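Local coordinates for pyridine synthase TbtD (Thermobispora bispora, PDB 5WA4), which catalyses the [4+2] aza-cycloaddition that forms the pyridine ring in thiomuracin biosynthesis, probably recognising its substrate through an N-terminal leader peptide, at residues L330-H333 with Q334-L337; R252-P255 with I256-R259; T224-L227 with I228-S232; V15-H18 with A19-D23. All blocks are in the same frame, centred on the assembly; numbering follows the deposited sequence.

Interaction 1: L330-H333 with Q334-L337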
ATOM      1  N   LEU E 330      30.212 -19.702  -5.349  1.00 49.03           N
ATOM      2  CA  LEU E 330      29.934 -18.533  -4.498  1.00 45.95           C
ATOM      3  C   LEU E 330      28.532 -18.579  -3.913  1.00 44.71           C
ATOM      4  O   LEU E 330      27.568 -18.904  -4.603  1.00 51.42           O
ATOM      5  CB  LEU E 330      30.109 -17.228  -5.281  1.00 40.40           C
ATOM      6  CG  LEU E 330      30.586 -16.047  -4.443  1.00 48.09           C
ATOM      7  CD1 LEU E 330      32.042 -16.278  -4.034  1.00 50.11           C
ATOM      8  CD2 LEU E 330      30.468 -14.732  -5.194  1.00 45.33           C
ATOM      9  N   THR E 331      28.415 -18.276  -2.631  1.00 50.34           N
ATOM     10  CA  THR E 331      27.102 -18.265  -1.977  1.00 54.66           C
ATOM     11  C   THR E 331      26.532 -16.875  -2.147  1.00 49.63           C
ATOM     12  O   THR E 331      27.302 -15.911  -2.202  1.00 55.87           O
ATOM     13  CB  THR E 331      27.195 -18.633  -0.459  1.00 55.08           C
ATOM     14  OG1 THR E 331      27.931 -17.620   0.250  1.00 54.59           O
ATOM     15  CG2 THR E 331      27.880 -19.969  -0.277  1.00 46.04           C
ATOM     16  N   PRO E 332      25.203 -16.757  -2.246  1.00 46.40           N
ATOM     17  CA  PRO E 332      24.597 -15.421  -2.381  1.00 48.31           C
ATOM     18  C   PRO E 332      25.190 -14.423  -1.400  1.00 48.32           C
ATOM     19  O   PRO E 332      25.498 -13.296  -1.804  1.00 51.68           O
ATOM     20  CB  PRO E 332      23.117 -15.677  -2.097  1.00 37.90           C
ATOM     21  CG  PRO E 332      22.898 -17.057  -2.631  1.00 33.19           C
ATOM     22  CD  PRO E 332      24.210 -17.830  -2.427  1.00 46.92           C
ATOM     23  N   HIS E 333      25.423 -14.870  -0.164  1.00 47.76           N
ATOM     24  CA  HIS E 333      25.993 -14.046   0.895  1.00 43.95           C
ATOM     25  C   HIS E 333      27.388 -13.586   0.531  1.00 46.86           C
ATOM     26  O   HIS E 333      27.750 -12.419   0.725  1.00 45.83           O
ATOM     27  CB  HIS E 333      26.044 -14.820   2.224  1.00 51.48           C
ATOM     28  CG  HIS E 333      26.592 -14.017   3.357  1.00 42.59           C
ATOM     29  ND1 HIS E 333      25.839 -13.097   4.048  1.00 50.48           N
ATOM     30  CD2 HIS E 333      27.845 -13.932   3.863  1.00 43.17           C
ATOM     31  CE1 HIS E 333      26.593 -12.498   4.955  1.00 48.13           C
ATOM     32  NE2 HIS E 333      27.814 -12.996   4.865  1.00 50.64           N
ATOM     33  N   GLN E 334      28.191 -14.507   0.014  1.00 48.63           N
ATOM     34  CA  GLN E 334      29.534 -14.124  -0.398  1.00 47.96           C
ATOM     35  C   GLN E 334      29.436 -13.111  -1.544  1.00 49.04           C
ATOM     36  O   GLN E 334      30.170 -12.116  -1.558  1.00 49.45           O
ATOM     37  CB  GLN E 334      30.358 -15.348  -0.805  1.00 50.78           C
ATOM     38  CG  GLN E 334      30.780 -16.275   0.337  1.00 46.27           C
ATOM     39  CD  GLN E 334      31.572 -17.483  -0.155  1.00 50.56           C
ATOM     40  OE1 GLN E 334      31.060 -18.337  -0.882  1.00 44.26           O
ATOM     41  NE2 GLN E 334      32.847 -17.537   0.220  1.00 71.60           N
ATOM     42  N   ARG E 335      28.513 -13.344  -2.484  1.00 49.85           N
ATOM     43  CA  ARG E 335      28.321 -12.422  -3.608  1.00 43.09           C
ATOM     44  C   ARG E 335      27.975 -11.018  -3.129  1.00 46.74           C
ATOM     45  O   ARG E 335      28.636 -10.043  -3.535  1.00 41.25           O
ATOM     46  CB  ARG E 335      27.237 -12.915  -4.557  1.00 45.79           C
ATOM     47  CG  ARG E 335      27.249 -12.172  -5.925  1.00 52.54           C
ATOM     48  CD  ARG E 335      25.863 -12.154  -6.582  1.00 39.20           C
ATOM     49  NE  ARG E 335      25.251 -13.463  -6.417  1.00 43.56           N
ATOM     50  CZ  ARG E 335      23.989 -13.654  -6.062  1.00 49.31           C
ATOM     51  NH1 ARG E 335      23.199 -12.612  -5.847  1.00 48.71           N
ATOM     52  NH2 ARG E 335      23.517 -14.890  -5.921  1.00 55.46           N
ATOM     53  N   PHE E 336      26.972 -10.904  -2.249  1.00 41.35           N
ATOM     54  CA  PHE E 336      26.620  -9.587  -1.719  1.00 39.69           C
ATOM     55  C   PHE E 336      27.777  -8.919  -0.980  1.00 47.65           C
ATOM     56  O   PHE E 336      27.968  -7.708  -1.087  1.00 48.11           O
ATOM     57  CB  PHE E 336      25.390  -9.684  -0.836  1.00 40.45           C
ATOM     58  CG  PHE E 336      24.175 -10.131  -1.592  1.00 48.47           C
ATOM     59  CD1 PHE E 336      23.731  -9.404  -2.698  1.00 54.18           C
ATOM     60  CD2 PHE E 336      23.502 -11.279  -1.248  1.00 47.87           C
ATOM     61  CE1 PHE E 336      22.620  -9.814  -3.437  1.00 54.43           C
ATOM     62  CE2 PHE E 336      22.384 -11.700  -1.982  1.00 55.53           C
ATOM     63  CZ  PHE E 336      21.945 -10.969  -3.076  1.00 50.03           C
ATOM     64  N   LEU E 337      28.588  -9.702  -0.276  1.00 47.21           N
ATOM     65  CA  LEU E 337      29.730  -9.134   0.429  1.00 45.85           C
ATOM     66  C   LEU E 337      30.757  -8.598  -0.545  1.00 45.56           C
ATOM     67  O   LEU E 337      31.246  -7.470  -0.392  1.00 49.03           O
ATOM     68  CB  LEU E 337      30.376 -10.177   1.334  1.00 56.74           C
ATOM     69  CG  LEU E 337      31.739  -9.832   1.926  1.00 48.39           C
ATOM     70  CD1 LEU E 337      31.580  -8.689   2.910  1.00 44.78           C
ATOM     71  CD2 LEU E 337      32.364 -11.073   2.558  1.00 45.35           C
TER

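Interaction 2: R252-P255 with I256-R259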
ATOM      1  N   ARG E 252      34.808 -11.615 -23.671  1.00 50.18           N
ATOM      2  CA  ARG E 252      33.863 -12.691 -23.932  1.00 55.73           C
ATOM      3  C   ARG E 252      32.446 -12.229 -23.603  1.00 61.86           C
ATOM      4  O   ARG E 252      31.455 -12.870 -23.969  1.00 63.05           O
ATOM      5  CB  ARG E 252      34.242 -13.911 -23.082  1.00 57.42           C
ATOM      6  CG  ARG E 252      33.408 -15.161 -23.246  1.00 63.46           C
ATOM      7  CD  ARG E 252      34.267 -16.379 -22.874  1.00 76.71           C
ATOM      8  NE  ARG E 252      34.854 -17.052 -24.041  1.00 86.72           N
ATOM      9  CZ  ARG E 252      35.846 -17.940 -23.983  1.00 84.56           C
ATOM     10  NH1 ARG E 252      36.391 -18.251 -22.810  1.00 84.77           N
ATOM     11  NH2 ARG E 252      36.304 -18.506 -25.099  1.00 74.18           N
ATOM     12  N   LEU E 253      32.356 -11.116 -22.885  1.00 56.97           N
ATOM     13  CA  LEU E 253      31.061 -10.595 -22.472  1.00 57.37           C
ATOM     14  C   LEU E 253      30.606  -9.500 -23.442  1.00 56.52           C
ATOM     15  O   LEU E 253      29.411  -9.294 -23.612  1.00 48.65           O
ATOM     16  CB  LEU E 253      31.115 -10.035 -21.048  1.00 54.35           C
ATOM     17  CG  LEU E 253      30.559 -10.871 -19.907  1.00 47.65           C
ATOM     18  CD1 LEU E 253      30.211  -9.964 -18.747  1.00 46.95           C
ATOM     19  CD2 LEU E 253      29.361 -11.633 -20.377  1.00 52.34           C
ATOM     20  N   ARG E 254      31.562  -8.804 -24.066  1.00 49.64           N
ATOM     21  CA  ARG E 254      31.221  -7.715 -24.976  1.00 53.25           C
ATOM     22  C   ARG E 254      30.291  -8.179 -26.105  1.00 52.81           C
ATOM     23  O   ARG E 254      29.279  -7.533 -26.346  1.00 49.16           O
ATOM     24  CB  ARG E 254      32.478  -7.054 -25.545  1.00 51.87           C
ATOM     25  CG  ARG E 254      32.367  -5.540 -25.533  1.00 50.78           C
ATOM     26  CD  ARG E 254      33.627  -4.851 -26.027  1.00 57.20           C
ATOM     27  NE  ARG E 254      34.260  -4.030 -24.993  1.00 54.86           N
ATOM     28  CZ  ARG E 254      35.439  -4.313 -24.444  1.00 64.37           C
ATOM     29  NH1 ARG E 254      36.126  -5.387 -24.854  1.00 56.69           N
ATOM     30  NH2 ARG E 254      35.945  -3.513 -23.503  1.00 59.86           N
ATOM     31  N   PRO E 255      30.597  -9.312 -26.766  1.00 51.98           N
ATOM     32  CA  PRO E 255      29.583  -9.796 -27.700  1.00 47.35           C
ATOM     33  C   PRO E 255      28.230  -9.987 -27.024  1.00 50.08           C
ATOM     34  O   PRO E 255      27.248  -9.489 -27.552  1.00 52.88           O
ATOM     35  CB  PRO E 255      30.145 -11.146 -28.165  1.00 44.81           C
ATOM     36  CG  PRO E 255      31.571 -11.021 -27.975  1.00 55.68           C
ATOM     37  CD  PRO E 255      31.738 -10.238 -26.711  1.00 54.30           C
ATOM     38  N   ILE E 256      28.183 -10.684 -25.887  1.00 49.68           N
ATOM     39  CA  ILE E 256      26.929 -10.898 -25.162  1.00 48.20           C
ATOM     40  C   ILE E 256      26.179  -9.563 -24.898  1.00 46.45           C
ATOM     41  O   ILE E 256      24.972  -9.481 -25.135  1.00 42.94           O
ATOM     42  CB  ILE E 256      27.195 -11.652 -23.829  1.00 53.51           C
ATOM     43  CG1 ILE E 256      27.903 -12.983 -24.091  1.00 51.12           C
ATOM     44  CG2 ILE E 256      25.900 -11.948 -23.092  1.00 48.65           C
ATOM     45  CD1 ILE E 256      27.042 -13.994 -24.823  1.00 52.60           C
ATOM     46  N   ARG E 257      26.887  -8.517 -24.458  1.00 44.75           N
ATOM     47  CA  ARG E 257      26.264  -7.201 -24.262  1.00 49.79           C
ATOM     48  C   ARG E 257      25.616  -6.664 -25.552  1.00 52.49           C
ATOM     49  O   ARG E 257      24.455  -6.252 -25.552  1.00 50.60           O
ATOM     50  CB  ARG E 257      27.266  -6.152 -23.749  1.00 42.05           C
ATOM     51  CG  ARG E 257      26.572  -4.797 -23.465  1.00 44.97           C
ATOM     52  CD  ARG E 257      27.522  -3.625 -23.154  1.00 43.35           C
ATOM     53  NE  ARG E 257      28.298  -3.261 -24.325  1.00 43.88           N
ATOM     54  CZ  ARG E 257      29.315  -2.402 -24.334  1.00 50.69           C
ATOM     55  NH1 ARG E 257      29.700  -1.774 -23.229  1.00 44.35           N
ATOM     56  NH2 ARG E 257      29.957  -2.165 -25.470  1.00 56.42           N
ATOM     57  N   GLU E 258      26.386  -6.670 -26.637  1.00 49.04           N
ATOM     58  CA  GLU E 258      25.948  -6.174 -27.932  1.00 46.53           C
ATOM     59  C   GLU E 258      24.732  -6.927 -28.449  1.00 51.31           C
ATOM     60  O   GLU E 258      23.727  -6.309 -28.826  1.00 53.92           O
ATOM     61  CB  GLU E 258      27.081  -6.281 -28.941  1.00 47.62           C
ATOM     62  CG  GLU E 258      28.274  -5.404 -28.608  1.00 53.40           C
ATOM     63  CD  GLU E 258      27.907  -3.946 -28.626  1.00 65.36           C
ATOM     64  OE1 GLU E 258      27.488  -3.472 -29.707  1.00 70.05           O
ATOM     65  OE2 GLU E 258      28.051  -3.278 -27.577  1.00 64.92           O
ATOM     66  N   ARG E 259      24.827  -8.254 -28.460  1.00 44.45           N
ATOM     67  CA  ARG E 259      23.726  -9.108 -28.849  1.00 41.90           C
ATOM     68  C   ARG E 259      22.483  -8.921 -27.964  1.00 49.73           C
ATOM     69  O   ARG E 259      21.350  -9.070 -28.429  1.00 51.84           O
ATOM     70  CB  ARG E 259      24.160 -10.560 -28.822  1.00 42.65           C
ATOM     71  CG  ARG E 259      22.998 -11.523 -28.907  1.00 49.42           C
ATOM     72  CD  ARG E 259      23.220 -12.541 -30.002  1.00 59.29           C
ATOM     73  NE  ARG E 259      24.559 -13.103 -29.886  1.00 66.18           N
ATOM     74  CZ  ARG E 259      24.851 -14.241 -29.260  1.00 72.05           C
ATOM     75  NH1 ARG E 259      23.878 -14.966 -28.693  1.00 58.84           N
ATOM     76  NH2 ARG E 259      26.124 -14.652 -29.217  1.00 68.96           N
TER

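Interaction 3: T224-L227 with I228-S232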
ATOM      1  N   THR E 224      41.472  -0.983  -2.545  1.00 66.00           N
ATOM      2  CA  THR E 224      41.493   0.127  -3.482  1.00 66.31           C
ATOM      3  C   THR E 224      42.505  -0.097  -4.580  1.00 74.43           C
ATOM      4  O   THR E 224      42.257   0.234  -5.742  1.00 75.74           O
ATOM      5  CB  THR E 224      41.834   1.447  -2.803  1.00 68.90           C
ATOM      6  OG1 THR E 224      42.987   1.262  -1.970  1.00 76.04           O
ATOM      7  CG2 THR E 224      40.670   1.952  -1.984  1.00 64.92           C
ATOM      8  N   GLU E 225      43.654  -0.655  -4.221  1.00 75.78           N
ATOM      9  CA  GLU E 225      44.713  -0.779  -5.209  1.00 81.06           C
ATOM     10  C   GLU E 225      44.553  -2.037  -6.080  1.00 77.40           C
ATOM     11  O   GLU E 225      45.089  -2.086  -7.199  1.00 86.14           O
ATOM     12  CB  GLU E 225      46.087  -0.706  -4.529  1.00 77.19           C
ATOM     13  CG  GLU E 225      46.481   0.754  -4.234  1.00 83.01           C
ATOM     14  CD  GLU E 225      47.658   0.894  -3.288  1.00 99.51           C
ATOM     15  OE1 GLU E 225      48.039  -0.114  -2.651  1.00102.39           O
ATOM     16  OE2 GLU E 225      48.200   2.016  -3.168  1.00101.61           O
ATOM     17  N   ARG E 226      43.771  -3.015  -5.623  1.00 64.02           N
ATOM     18  CA  ARG E 226      43.373  -4.086  -6.535  1.00 60.50           C
ATOM     19  C   ARG E 226      42.248  -3.632  -7.497  1.00 63.68           C
ATOM     20  O   ARG E 226      42.172  -4.092  -8.634  1.00 55.92           O
ATOM     21  CB  ARG E 226      42.930  -5.323  -5.777  1.00 52.58           C
ATOM     22  CG  ARG E 226      42.913  -6.518  -6.674  1.00 53.34           C
ATOM     23  CD  ARG E 226      42.329  -7.724  -6.024  1.00 45.88           C
ATOM     24  NE  ARG E 226      42.405  -8.857  -6.940  1.00 58.31           N
ATOM     25  CZ  ARG E 226      43.502  -9.582  -7.140  1.00 55.83           C
ATOM     26  NH1 ARG E 226      44.613  -9.267  -6.498  1.00 61.19           N
ATOM     27  NH2 ARG E 226      43.492 -10.617  -7.977  1.00 48.09           N
ATOM     28  N   LEU E 227      41.393  -2.719  -7.046  1.00 56.52           N
ATOM     29  CA  LEU E 227      40.313  -2.231  -7.886  1.00 63.61           C
ATOM     30  C   LEU E 227      40.871  -1.329  -8.996  1.00 59.98           C
ATOM     31  O   LEU E 227      40.484  -1.453 -10.152  1.00 51.81           O
ATOM     32  CB  LEU E 227      39.263  -1.497  -7.047  1.00 64.38           C
ATOM     33  CG  LEU E 227      38.145  -0.751  -7.784  1.00 54.96           C
ATOM     34  CD1 LEU E 227      36.846  -0.971  -7.054  1.00 52.60           C
ATOM     35  CD2 LEU E 227      38.424   0.732  -7.883  1.00 58.02           C
ATOM     36  N   ILE E 228      41.789  -0.439  -8.639  1.00 66.00           N
ATOM     37  CA  ILE E 228      42.582   0.292  -9.629  1.00 64.95           C
ATOM     38  C   ILE E 228      43.273  -0.657 -10.627  1.00 63.67           C
ATOM     39  O   ILE E 228      43.345  -0.373 -11.820  1.00 68.01           O
ATOM     40  CB  ILE E 228      43.655   1.164  -8.952  1.00 63.70           C
ATOM     41  CG1 ILE E 228      42.997   2.214  -8.060  1.00 64.54           C
ATOM     42  CG2 ILE E 228      44.505   1.860  -9.992  1.00 60.86           C
ATOM     43  CD1 ILE E 228      43.978   3.127  -7.378  1.00 62.00           C
ATOM     44  N   ALA E 229      43.762  -1.790 -10.138  1.00 64.76           N
ATOM     45  CA  ALA E 229      44.463  -2.740 -10.992  1.00 63.91           C
ATOM     46  C   ALA E 229      43.512  -3.594 -11.857  1.00 67.16           C
ATOM     47  O   ALA E 229      43.858  -3.949 -12.992  1.00 66.23           O
ATOM     48  CB  ALA E 229      45.366  -3.636 -10.141  1.00 42.61           C
ATOM     49  N   VAL E 230      42.337  -3.938 -11.324  1.00 61.06           N
ATOM     50  CA  VAL E 230      41.360  -4.733 -12.075  1.00 61.69           C
ATOM     51  C   VAL E 230      40.729  -3.890 -13.172  1.00 65.99           C
ATOM     52  O   VAL E 230      40.513  -4.359 -14.301  1.00 59.04           O
ATOM     53  CB  VAL E 230      40.248  -5.300 -11.167  1.00 59.46           C
ATOM     54  CG1 VAL E 230      38.987  -5.588 -11.950  1.00 53.49           C
ATOM     55  CG2 VAL E 230      40.737  -6.555 -10.504  1.00 63.57           C
ATOM     56  N   ALA E 231      40.449  -2.638 -12.837  1.00 60.22           N
ATOM     57  CA  ALA E 231      39.910  -1.725 -13.817  1.00 56.76           C
ATOM     58  C   ALA E 231      40.910  -1.560 -14.967  1.00 64.34           C
ATOM     59  O   ALA E 231      40.508  -1.544 -16.126  1.00 65.38           O
ATOM     60  CB  ALA E 231      39.572  -0.389 -13.177  1.00 50.72           C
ATOM     61  N   SER E 232      42.202  -1.468 -14.637  1.00 62.98           N
ATOM     62  CA  SER E 232      43.274  -1.349 -15.630  1.00 63.48           C
ATOM     63  C   SER E 232      43.265  -2.506 -16.629  1.00 66.79           C
ATOM     64  O   SER E 232      43.245  -2.283 -17.836  1.00 77.36           O
ATOM     65  CB  SER E 232      44.649  -1.279 -14.949  1.00 71.80           C
ATOM     66  OG  SER E 232      44.833  -0.070 -14.229  1.00 73.14           O
TER

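Interaction 4: V15-H18 with A19-D23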
ATOM      1  N   VAL E  15      23.478 -35.573 -12.677  1.00 59.04           N
ATOM      2  CA  VAL E  15      24.529 -36.213 -11.880  1.00 63.01           C
ATOM      3  C   VAL E  15      24.429 -35.906 -10.378  1.00 60.25           C
ATOM      4  O   VAL E  15      24.861 -34.838  -9.945  1.00 60.52           O
ATOM      5  CB  VAL E  15      25.926 -35.750 -12.337  1.00 64.94           C
ATOM      6  CG1 VAL E  15      27.014 -36.552 -11.635  1.00 56.81           C
ATOM      7  CG2 VAL E  15      26.042 -35.832 -13.846  1.00 66.65           C
ATOM      8  N   ASP E  16      23.894 -36.833  -9.582  1.00 60.06           N
ATOM      9  CA  ASP E  16      23.793 -36.636  -8.126  1.00 57.90           C
ATOM     10  C   ASP E  16      25.135 -36.785  -7.393  1.00 60.32           C
ATOM     11  O   ASP E  16      25.875 -37.746  -7.605  1.00 62.46           O
ATOM     12  CB  ASP E  16      22.782 -37.616  -7.522  1.00 62.37           C
ATOM     13  CG  ASP E  16      21.359 -37.356  -7.991  1.00 59.52           C
ATOM     14  OD1 ASP E  16      20.970 -37.872  -9.065  1.00 61.80           O
ATOM     15  OD2 ASP E  16      20.624 -36.652  -7.276  1.00 53.93           O
ATOM     16  N   TYR E  17      25.437 -35.839  -6.514  1.00 53.86           N
ATOM     17  CA  TYR E  17      26.704 -35.857  -5.802  1.00 53.54           C
ATOM     18  C   TYR E  17      26.566 -35.029  -4.527  1.00 49.30           C
ATOM     19  O   TYR E  17      27.152 -33.961  -4.393  1.00 44.67           O
ATOM     20  CB  TYR E  17      27.791 -35.320  -6.712  1.00 54.76           C
ATOM     21  CG  TYR E  17      29.214 -35.665  -6.358  1.00 57.13           C
ATOM     22  CD1 TYR E  17      29.652 -36.984  -6.291  1.00 53.82           C
ATOM     23  CD2 TYR E  17      30.139 -34.653  -6.144  1.00 60.44           C
ATOM     24  CE1 TYR E  17      30.969 -37.275  -5.992  1.00 62.21           C
ATOM     25  CE2 TYR E  17      31.460 -34.925  -5.843  1.00 63.59           C
ATOM     26  CZ  TYR E  17      31.879 -36.231  -5.772  1.00 68.22           C
ATOM     27  OH  TYR E  17      33.211 -36.461  -5.475  1.00 58.22           O
ATOM     28  N   HIS E  18      25.773 -35.549  -3.598  1.00 48.04           N
ATOM     29  CA  HIS E  18      25.286 -34.790  -2.448  1.00 54.91           C
ATOM     30  C   HIS E  18      26.338 -34.121  -1.555  1.00 57.46           C
ATOM     31  O   HIS E  18      26.333 -32.899  -1.390  1.00 63.55           O
ATOM     32  CB  HIS E  18      24.414 -35.707  -1.592  1.00 53.32           C
ATOM     33  CG  HIS E  18      23.255 -36.287  -2.342  1.00 50.75           C
ATOM     34  ND1 HIS E  18      22.563 -37.393  -1.904  1.00 56.49           N
ATOM     35  CD2 HIS E  18      22.669 -35.903  -3.497  1.00 51.99           C
ATOM     36  CE1 HIS E  18      21.596 -37.670  -2.763  1.00 54.20           C
ATOM     37  NE2 HIS E  18      21.635 -36.783  -3.737  1.00 56.28           N
ATOM     38  N   ALA E  19      27.228 -34.901  -0.953  1.00 59.48           N
ATOM     39  CA  ALA E  19      28.120 -34.332   0.046  1.00 61.72           C
ATOM     40  C   ALA E  19      29.548 -34.381  -0.424  1.00 61.69           C
ATOM     41  O   ALA E  19      30.475 -34.050   0.319  1.00 64.62           O
ATOM     42  CB  ALA E  19      27.973 -35.060   1.377  1.00 63.81           C
ATOM     43  N   GLY E  20      29.732 -34.813  -1.662  1.00 60.27           N
ATOM     44  CA  GLY E  20      31.071 -34.871  -2.219  1.00 71.29           C
ATOM     45  C   GLY E  20      31.595 -33.499  -2.598  1.00 67.75           C
ATOM     46  O   GLY E  20      30.835 -32.528  -2.638  1.00 64.29           O
ATOM     47  N   PRO E  21      32.903 -33.408  -2.872  1.00 66.87           N
ATOM     48  CA  PRO E  21      33.493 -32.160  -3.383  1.00 68.79           C
ATOM     49  C   PRO E  21      33.037 -31.869  -4.824  1.00 70.47           C
ATOM     50  O   PRO E  21      33.505 -32.512  -5.771  1.00 69.40           O
ATOM     51  CB  PRO E  21      35.003 -32.423  -3.310  1.00 64.14           C
ATOM     52  CG  PRO E  21      35.136 -33.914  -3.328  1.00 68.55           C
ATOM     53  CD  PRO E  21      33.902 -34.471  -2.670  1.00 57.65           C
ATOM     54  N   MET E  22      32.122 -30.910  -4.973  1.00 72.01           N
ATOM     55  CA  MET E  22      31.543 -30.570  -6.275  1.00 63.14           C
ATOM     56  C   MET E  22      32.586 -29.993  -7.236  1.00 62.93           C
ATOM     57  O   MET E  22      32.627 -30.403  -8.398  1.00 61.63           O
ATOM     58  CB  MET E  22      30.382 -29.589  -6.092  1.00 66.42           C
ATOM     59  CG  MET E  22      29.547 -29.307  -7.336  1.00 59.07           C
ATOM     60  SD  MET E  22      28.686 -30.741  -8.019  1.00 64.23           S
ATOM     61  CE  MET E  22      27.408 -31.059  -6.811  1.00 51.50           C
ATOM     62  N   ASP E  23      33.436 -29.072  -6.762  1.00 57.72           N
ATOM     63  CA  ASP E  23      34.502 -28.492  -7.618  1.00 62.61           C
ATOM     64  C   ASP E  23      35.379 -29.591  -8.245  1.00 66.69           C
ATOM     65  O   ASP E  23      36.045 -29.360  -9.256  1.00 61.44           O
ATOM     66  CB  ASP E  23      35.403 -27.506  -6.833  1.00 50.57           C
ATOM     67  CG  ASP E  23      34.799 -26.093  -6.707  1.00 59.18           C
ATOM     68  OD1 ASP E  23      33.580 -25.929  -6.897  1.00 66.51           O
ATOM     69  OD2 ASP E  23      35.531 -25.133  -6.374  1.00 56.33           O
TER

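Interaction 1: L330-H333 with Q334-L337
Q334 folds its side chain back over L330 and T331 at the start of helix 332-352. Its CB packs 3.7 Å from L330 CG. The next bond sets CG beside Q334's own backbone N and anti to its carbonyl carbon (chi1 -71°), and this brings CG to within 3.2 Å of T331 OG1. Further out, CD passes L330 CD1 at 4.1 Å. At the tip, OE1 accepts from T331 N at 3.2 Å. That donor lies in the amide plane on a lone pair, and the N-H...O angle is 159°. A return bond runs from Q334 N to T331 OG1, 3.1 Å long.

On the inner side, L330 CD2 rests 3.5 Å from R335 CA, where helices 164-178 and 307-328 close over the leucine. R335 lays one face of its guanidinium over P332, with NH2 3.7 Å from P332 CA; its NH1 is hydrogen-bonded to H194. H333 ND1 turns to the hydroxyl of Y198. The first helical bond runs from R335 N to T331 O at 2.9 Å. With T331 as N-cap, its hydroxyl and the Q334 amide exchange bonds with each other's backbone N-H groups, which is a capping box.

Interaction 2: R252-P255 with I256-R259
R252-P255 and I256-R259 are successive turns of helix 244-265, which is kinked at P255. P255 N has no hydrogen to give to the turn before. The next step is open too: I256 N stands 4.4 Å from R252 O, beyond bonding distance. I256 CG1 lies nearer to that carbonyl, at 3.6 Å from R252 O. Regular helical bonding resumes with R257 N, which donates to L253 O at 2.8 Å. The bonds from E258 N to R254 O and from R259 N to P255 O follow, both nearly straight.

The buried side is apolar. The L253 side chain passes obliquely by I256, with L253 CD2 4.1 Å from I256 CB. L253 also packs on F143 of helix 135-159 and on V317 and T321 of helix 307-328. The outer side is charged. R254 and R257 run side by side in the same direction, and R254 CG sits over one face of the R257 guanidinium, 4.1 Å from R257 NH2. The two guanidinium planes stand 75° apart, with R254 NE 4.7 Å from R257 NH2. E258, paired with R257, may partly offset the like charges.

R257 bends at chi3 (68°), which swings its guanidinium over to the carboxylate of its neighbour. The grip is side-on, with two nitrogens on one oxygen. R257 NH2 reaches E258 OE2 at 3.1 Å, from 29° outside the carboxylate plane. R257 NE meets the same E258 OE2 at 3.3 Å, using the anti lone pair of that oxygen.

Interaction 3: T224-L227 with I228-S232
I228 sets CG1 beside its own backbone N and anti to its carbonyl carbon. This rotamer (chi1 -62°) places CG1 beside the T224 carbonyl, with I228 CG1 3.1 Å from T224 O. The chain then runs on extended, and CD1 passes T224 O at 3.7 Å. In V230 it is CG2 that lies beside the backbone N. This branch meets R226 O at 3.4 Å and comes within 4.4 Å of R226 CG.

The backbone is that of an alpha-helix, 220-235, with two unlike sides. L227, V230 and A231 are buried: L227 packs on A345 and V349 of helix 332-352, while V230 and A231 face helix 164-178. E225 and S232 are exposed; I228 is exposed too, though it touches V349. I228 N gives T224 O a nearly straight bond, 176° at the hydrogen. A229 N bonds to E225 O at 3.2 Å from above the carbonyl plane, with a bent angle of 136°. V230 N and A231 N donate to R226 O and L227 O.

R226 sends its extended chain away to D170, which NE meets in a salt bridge; it also touches an apolar side chain of the bound peptide. S232 OG turns back to I228 O at 2.8 Å. S232 N reaches the same I228 O from the other face of its plane, at 3.2 Å.

Interaction 4: V15-H18 with A19-D23
Y17 packs on G20, P21 and M22 in a local CH-pi and apolar contact within the turn that joins strand 9-16 to helix 22-35. The strand is an inner one of the four-stranded antiparallel sheet, between 55-62 and 123-128. P21 takes the N-cap position of the helix.

The Y17 ring carries most of the contact, meeting G20 with a face and P21 with its edge and phenol end. Its CG is anti to the backbone N (chi1 -160°), and the ring reaches across the turn. G20 CA lies over one face, 4.0 Å from the Y17 ring centroid and 26° off the normal, shifted toward the rim. A side chain at this position would point at the ring; with none, G20 CA can approach the face. The P21 carbonyl meets the ring edge near its plane, with P21 O 3.2 Å from Y17 CE2. The proline ring crosses the phenol end, and P21 CD comes within 3.5 Å of Y17 OH. Y17 is buried, and its hydroxyl is hydrogen-bonded to the hydroxyl of Y82 and to R86 O. These bonds hold the far end of the ring.

The rest of the turn is tied to nearby loops. H18 N bonds to D120, A19 N bonds to S88, and the H18 ring meets W117 edge-to-face.

M22 bends at chi2 and chi3, and so curls its methyl back toward Y17. M22 CE ends 3.8 Å from Y17 O and 4.3 Å from Y17 CB.

Overall arrangement
Interactions 1, 2 and 3 lie in the helical part of the chain, and interaction 4 at the end of an inner strand of the sheet, where the chain turns into helix 22-35. No two of them touch. Interaction 1 opens helix 332-352, and interaction 3 packs on a later part of that helix; their centres are about 21 Å apart. Both also meet helix 164-178. Helix 307-328 lies against both interaction 1 and interaction 2, whose centres are about 24 Å apart. Interactions 3 and 4 are on opposite sides of the chain's centre, about 35 Å apart between centres. Interaction 4 approaches interaction 1 to about 7 Å between nearest atoms. The bound peptide touches L337 in interaction 1 and R226 in interaction 3.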